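Prenyltransference for protein (PDB 5HC8) probably joins two molecules of dimethylallyl diphosphate head-to-middle into lavandulyl diphosphate, as a homodimeric prenyltransferase of the undecaprenyl diphosphate synthase family. Local coordinates at residues R145-E150 against H177-I182; A172-H177 against F204-P209. All blocks are in the same frame, centred on the assembly; numbering follows the deposited sequence.

Contacts 1 and 2 interlock along the chain, their segments alternating, and they share H177. Their centres lie about 7 Å apart, on the same side of the chain's centre, and both are largely buried. Contact 1 fastens the loop 177-182 to helix 144-160 by a carboxylate accepting a backbone N-H; contact 2 sets helix 171-176 against the loop 204-209 through an aromatic stack and an indole-to-carboxylate bond. Packing of L178 CD1 on W206 CD1, 3.3 Å apart, joins the two directly. Both contacts also touch the second subunit, contact 2 through more of its residues.

Contact 1: R145-E150 against H177-I182; sequences REDIVE and HLMTNI
D147 reaches across to L178 and M179 because its CG stands anti to the backbone N (chi1 -158°), which carries the carboxylate off helix 144-160 toward the loop. M179 has its CG beside its own N, and a bend at chi3 (-102°) turns CE back over the aspartate, 3.6 Å from D147 CA. Between them runs a short, nearly straight bond: M179 N donates to D147 OD1 at 2.7 Å with an N-H...O angle of 169°, using the syn lone pair of that oxygen. In this undecaprenyl diphosphate synthase-type fold, helix 144-160 follows strand 135-140 of the six-stranded parallel sheet, and the loop it holds leads from helix 171-176 to strand 190-193. The other oxygen, D147 OD2, is hydrogen-bonded to Y142 OH and Q207 NE2, so both carboxylate oxygens of this buried group are engaged and its rotation is probably fixed. The L178 side chain crosses that of D147 at about a right angle, with its CD2 3.5 Å from D147 CG. The same methyl lies 4.4 Å from I148 CG1, a looser apolar contact. Beyond the pair, L178 also packs on A151, one turn further along the helix, and M179 on Y142.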
# COMPACT_ATOMS: atom_id res chain seq x y z
N ARG A 145 2.49 -5.83 7.32
CA ARG A 145 1.45 -6.47 8.11
C ARG A 145 1.96 -6.70 9.54
O ARG A 145 1.26 -6.37 10.47
CB ARG A 145 1.07 -7.85 7.54
CG ARG A 145 0.25 -7.82 6.28
CD ARG A 145 -1.16 -7.51 6.55
NE ARG A 145 -2.09 -7.60 5.40
CZ ARG A 145 -2.74 -8.66 4.93
NH1 ARG A 145 -2.49 -9.90 5.39
NH2 ARG A 145 -3.61 -8.51 3.93
N GLU A 146 3.16 -7.20 9.66
CA GLU A 146 3.73 -7.52 10.96
C GLU A 146 3.89 -6.26 11.84
O GLU A 146 3.60 -6.27 13.04
CB GLU A 146 5.07 -8.15 10.84
CG GLU A 146 5.11 -9.56 10.40
CD GLU A 146 4.79 -9.77 8.91
OE1 GLU A 146 4.63 -8.81 8.11
OE2 GLU A 146 4.76 -10.95 8.52
N ASP A 147 4.34 -5.17 11.21
CA ASP A 147 4.35 -3.85 11.84
C ASP A 147 3.00 -3.42 12.41
O ASP A 147 2.90 -2.98 13.57
CB ASP A 147 4.87 -2.82 10.81
CG ASP A 147 5.42 -1.56 11.42
OD1 ASP A 147 5.64 -1.43 12.68
OD2 ASP A 147 5.71 -0.67 10.55
N ILE A 148 1.94 -3.44 11.60
CA ILE A 148 0.68 -3.10 12.02
C ILE A 148 0.20 -4.00 13.20
O ILE A 148 -0.40 -3.51 14.18
CB ILE A 148 -0.30 -3.12 10.89
CG1 ILE A 148 0.07 -2.00 9.87
CG2 ILE A 148 -1.75 -2.98 11.37
CD1 ILE A 148 -0.68 -2.17 8.56
N VAL A 149 0.41 -5.28 13.11
CA VAL A 149 -0.09 -6.20 14.17
C VAL A 149 0.64 -5.91 15.48
O VAL A 149 0.02 -5.82 16.52
CB VAL A 149 0.09 -7.67 13.77
CG1 VAL A 149 -0.21 -8.62 14.94
CG2 VAL A 149 -0.80 -8.06 12.59
N GLU A 150 1.93 -5.68 15.40
CA GLU A 150 2.77 -5.44 16.57
C GLU A 150 2.43 -4.08 17.22
O GLU A 150 2.35 -3.95 18.48
CB GLU A 150 4.24 -5.55 16.23
CG GLU A 150 5.20 -5.10 17.31
CD GLU A 150 5.08 -5.94 18.61
OE1 GLU A 150 4.57 -7.08 18.50
OE2 GLU A 150 5.45 -5.45 19.71
N HIS A 177 3.29 3.80 17.56
CA HIS A 177 3.61 2.41 17.95
C HIS A 177 4.15 1.53 16.84
O HIS A 177 4.48 0.35 17.08
CB HIS A 177 2.35 1.85 18.58
CG HIS A 177 2.03 2.50 19.89
ND1 HIS A 177 1.15 3.56 20.00
CD2 HIS A 177 2.55 2.30 21.13
CE1 HIS A 177 1.11 3.95 21.27
NE2 HIS A 177 1.94 3.20 21.97
N LEU A 178 4.28 2.08 15.63
CA LEU A 178 4.93 1.33 14.54
C LEU A 178 6.39 1.41 14.69
O LEU A 178 6.92 2.25 15.46
CB LEU A 178 4.50 1.93 13.18
CG LEU A 178 3.00 1.77 12.95
CD1 LEU A 178 2.53 2.76 11.90
CD2 LEU A 178 2.68 0.34 12.45
N MET A 179 7.07 0.55 13.93
CA MET A 179 8.51 0.52 13.86
C MET A 179 9.12 1.76 13.27
O MET A 179 10.28 2.03 13.55
CB MET A 179 9.01 -0.74 13.15
CG MET A 179 8.81 -2.00 13.98
SD MET A 179 9.41 -3.49 13.14
CE MET A 179 7.88 -4.16 12.57
N THR A 180 8.33 2.58 12.54
CA THR A 180 8.85 3.81 11.98
C THR A 180 8.76 4.95 13.00
O THR A 180 9.05 6.10 12.64
CB THR A 180 8.03 4.15 10.71
OG1 THR A 180 6.62 3.86 10.91
CG2 THR A 180 8.61 3.33 9.59
N ASN A 181 8.37 4.64 14.27
CA ASN A 181 8.32 5.69 15.33
C ASN A 181 9.69 6.35 15.62
O ASN A 181 9.78 7.40 16.27
CB ASN A 181 7.60 5.21 16.62
CG ASN A 181 8.36 4.14 17.33
OD1 ASN A 181 9.51 3.87 17.06
ND2 ASN A 181 7.64 3.43 18.21
N ILE A 182 10.73 5.76 15.12
CA ILE A 182 12.04 6.35 15.19
C ILE A 182 12.28 7.51 14.22
O ILE A 182 13.35 8.06 14.26
CB ILE A 182 13.12 5.29 15.00
CG1 ILE A 182 13.05 4.67 13.57
CG2 ILE A 182 13.06 4.22 16.10
CD1 ILE A 182 14.32 4.02 13.15

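Contact 2: A172-H177 against F204-P209; sequences ATFEQH and FLWQLP
F174 and W206 meet as an offset stack: the phenyl ring and the six-membered ring of the indole have centroids 4.9 Å apart and planes inclined by 27°. F174 CD1 lies over one face of the indole, displaced toward its rim, and is 3.8 Å from W206 CZ3. F174 CB also packs against the indole, 3.8 Å from W206 CH2, beside the stack. Both side chains have CG anti to the backbone N, which brings the two rings together across the contact.

The polar part is a single bond at the other end of the indole. W206 NE1 donates to E175 OE1 at 3.0 Å, and the N-H...O angle of 174° makes it almost linear. The oxygen lies in the indole plane, but the donor comes to it from above the carboxylate plane, the two flat groups being 74° apart. A bend at chi2 of E175 brings its end round to the indole. The indole is thereby gripped at two places, by its face and by its N-H, which probably limits its rotation.

Within the segments, L208 N bonds to L205 O at 3.1 Å and closes a type I beta turn with W206 at its second position. On the helical side, H177 ND1 donates to T173 O at 2.8 Å.

W206 also reaches the dimer interface, where R145 of the second subunit makes a cation-pi contact with it, donates from NE to its backbone O, and forms a long, weak ion pair from NH2 to E175 OE1. Within its own chain, the contact lies where helix 171-176, whose F174 packs on I148 and I155 of helix 144-160, meets the loop joining parallel strands 190-193 and 212-215.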
# COMPACT_ATOMS: atom_id res chain seq x y z
N ALA A 172 -2.61 9.22 14.91
CA ALA A 172 -1.36 9.60 15.47
C ALA A 172 -0.91 8.62 16.55
O ALA A 172 0.27 8.31 16.70
CB ALA A 172 -1.45 11.04 16.04
N THR A 173 -1.85 8.13 17.34
CA THR A 173 -1.46 7.15 18.36
C THR A 173 -0.96 5.85 17.70
O THR A 173 0.05 5.27 18.07
CB THR A 173 -2.69 6.86 19.27
OG1 THR A 173 -3.05 8.10 19.93
CG2 THR A 173 -2.32 5.81 20.30
N PHE A 174 -1.65 5.49 16.64
CA PHE A 174 -1.30 4.23 15.97
C PHE A 174 0.08 4.35 15.36
O PHE A 174 0.96 3.53 15.59
CB PHE A 174 -2.41 3.83 15.00
CG PHE A 174 -2.35 2.38 14.65
CD1 PHE A 174 -1.45 1.94 13.72
CD2 PHE A 174 -3.12 1.46 15.35
CE1 PHE A 174 -1.35 0.60 13.42
CE2 PHE A 174 -3.04 0.10 15.04
CZ PHE A 174 -2.11 -0.32 14.12
N GLU A 175 0.35 5.51 14.79
CA GLU A 175 1.64 5.84 14.21
C GLU A 175 2.79 5.77 15.20
O GLU A 175 3.87 5.27 14.90
CB GLU A 175 1.42 7.23 13.59
CG GLU A 175 2.47 7.99 12.81
CD GLU A 175 2.54 7.57 11.39
OE1 GLU A 175 1.69 7.94 10.52
OE2 GLU A 175 3.48 6.80 11.21
N GLN A 176 2.57 6.20 16.45
CA GLN A 176 3.69 6.21 17.42
C GLN A 176 4.07 4.82 17.93
O GLN A 176 5.08 4.62 18.59
CB GLN A 176 3.31 7.01 18.70
CG GLN A 176 2.81 8.43 18.53
CD GLN A 176 2.01 8.89 19.79
OE1 GLN A 176 2.18 8.35 20.90
NE2 GLN A 176 1.12 9.86 19.61
N HIS A 177 3.29 3.80 17.56
CA HIS A 177 3.61 2.41 17.95
C HIS A 177 4.15 1.53 16.84
O HIS A 177 4.48 0.35 17.08
CB HIS A 177 2.35 1.85 18.58
CG HIS A 177 2.03 2.50 19.89
ND1 HIS A 177 1.15 3.56 20.00
CD2 HIS A 177 2.55 2.30 21.13
CE1 HIS A 177 1.11 3.95 21.27
NE2 HIS A 177 1.94 3.20 21.97
N PHE A 204 6.13 -1.63 3.78
CA PHE A 204 5.20 -0.71 4.39
C PHE A 204 3.82 -0.78 3.80
O PHE A 204 3.60 -0.83 2.57
CB PHE A 204 5.67 0.79 4.17
CG PHE A 204 6.96 1.20 4.81
CD1 PHE A 204 7.35 0.79 6.06
CD2 PHE A 204 7.81 2.09 4.14
CE1 PHE A 204 8.55 1.17 6.60
CE2 PHE A 204 9.03 2.53 4.71
CZ PHE A 204 9.40 2.09 5.96
N LEU A 205 2.82 -0.66 4.67
CA LEU A 205 1.45 -0.58 4.26
C LEU A 205 0.86 0.67 4.90
O LEU A 205 0.45 1.56 4.18
CB LEU A 205 0.65 -1.85 4.69
CG LEU A 205 1.19 -3.15 4.04
CD1 LEU A 205 0.42 -4.35 4.63
CD2 LEU A 205 1.07 -3.15 2.56
N TRP A 206 0.78 0.75 6.25
CA TRP A 206 0.30 1.94 6.92
C TRP A 206 0.99 3.22 6.38
O TRP A 206 0.33 4.27 6.24
CB TRP A 206 0.56 1.85 8.42
CG TRP A 206 0.31 3.12 9.15
CD1 TRP A 206 1.14 4.19 9.25
CD2 TRP A 206 -0.92 3.48 9.82
NE1 TRP A 206 0.52 5.19 9.98
CE2 TRP A 206 -0.75 4.78 10.33
CE3 TRP A 206 -2.11 2.81 10.09
CZ2 TRP A 206 -1.74 5.41 11.08
CZ3 TRP A 206 -3.11 3.46 10.72
CH2 TRP A 206 -2.90 4.73 11.29
N GLN A 207 2.27 3.07 6.13
CA GLN A 207 3.12 4.18 5.73
C GLN A 207 2.85 4.78 4.37
O GLN A 207 3.40 5.86 4.11
CB GLN A 207 4.61 3.87 5.95
CG GLN A 207 5.02 3.64 7.40
CD GLN A 207 4.77 2.23 7.97
OE1 GLN A 207 4.13 1.36 7.32
NE2 GLN A 207 5.27 2.00 9.20
N LEU A 208 2.04 4.14 3.53
CA LEU A 208 1.98 4.47 2.09
C LEU A 208 0.75 5.14 1.50
O LEU A 208 0.58 5.04 0.30
CB LEU A 208 2.27 3.16 1.25
CG LEU A 208 3.61 2.47 1.50
CD1 LEU A 208 3.76 1.38 0.41
CD2 LEU A 208 4.81 3.42 1.40
N PRO A 209 -0.16 5.81 2.31
CA PRO A 209 -1.43 6.29 1.75
C PRO A 209 -1.23 7.31 0.63
O PRO A 209 -1.99 7.28 -0.32
CB PRO A 209 -2.18 6.91 2.96
CG PRO A 209 -1.13 7.18 3.99
CD PRO A 209 -0.02 6.18 3.74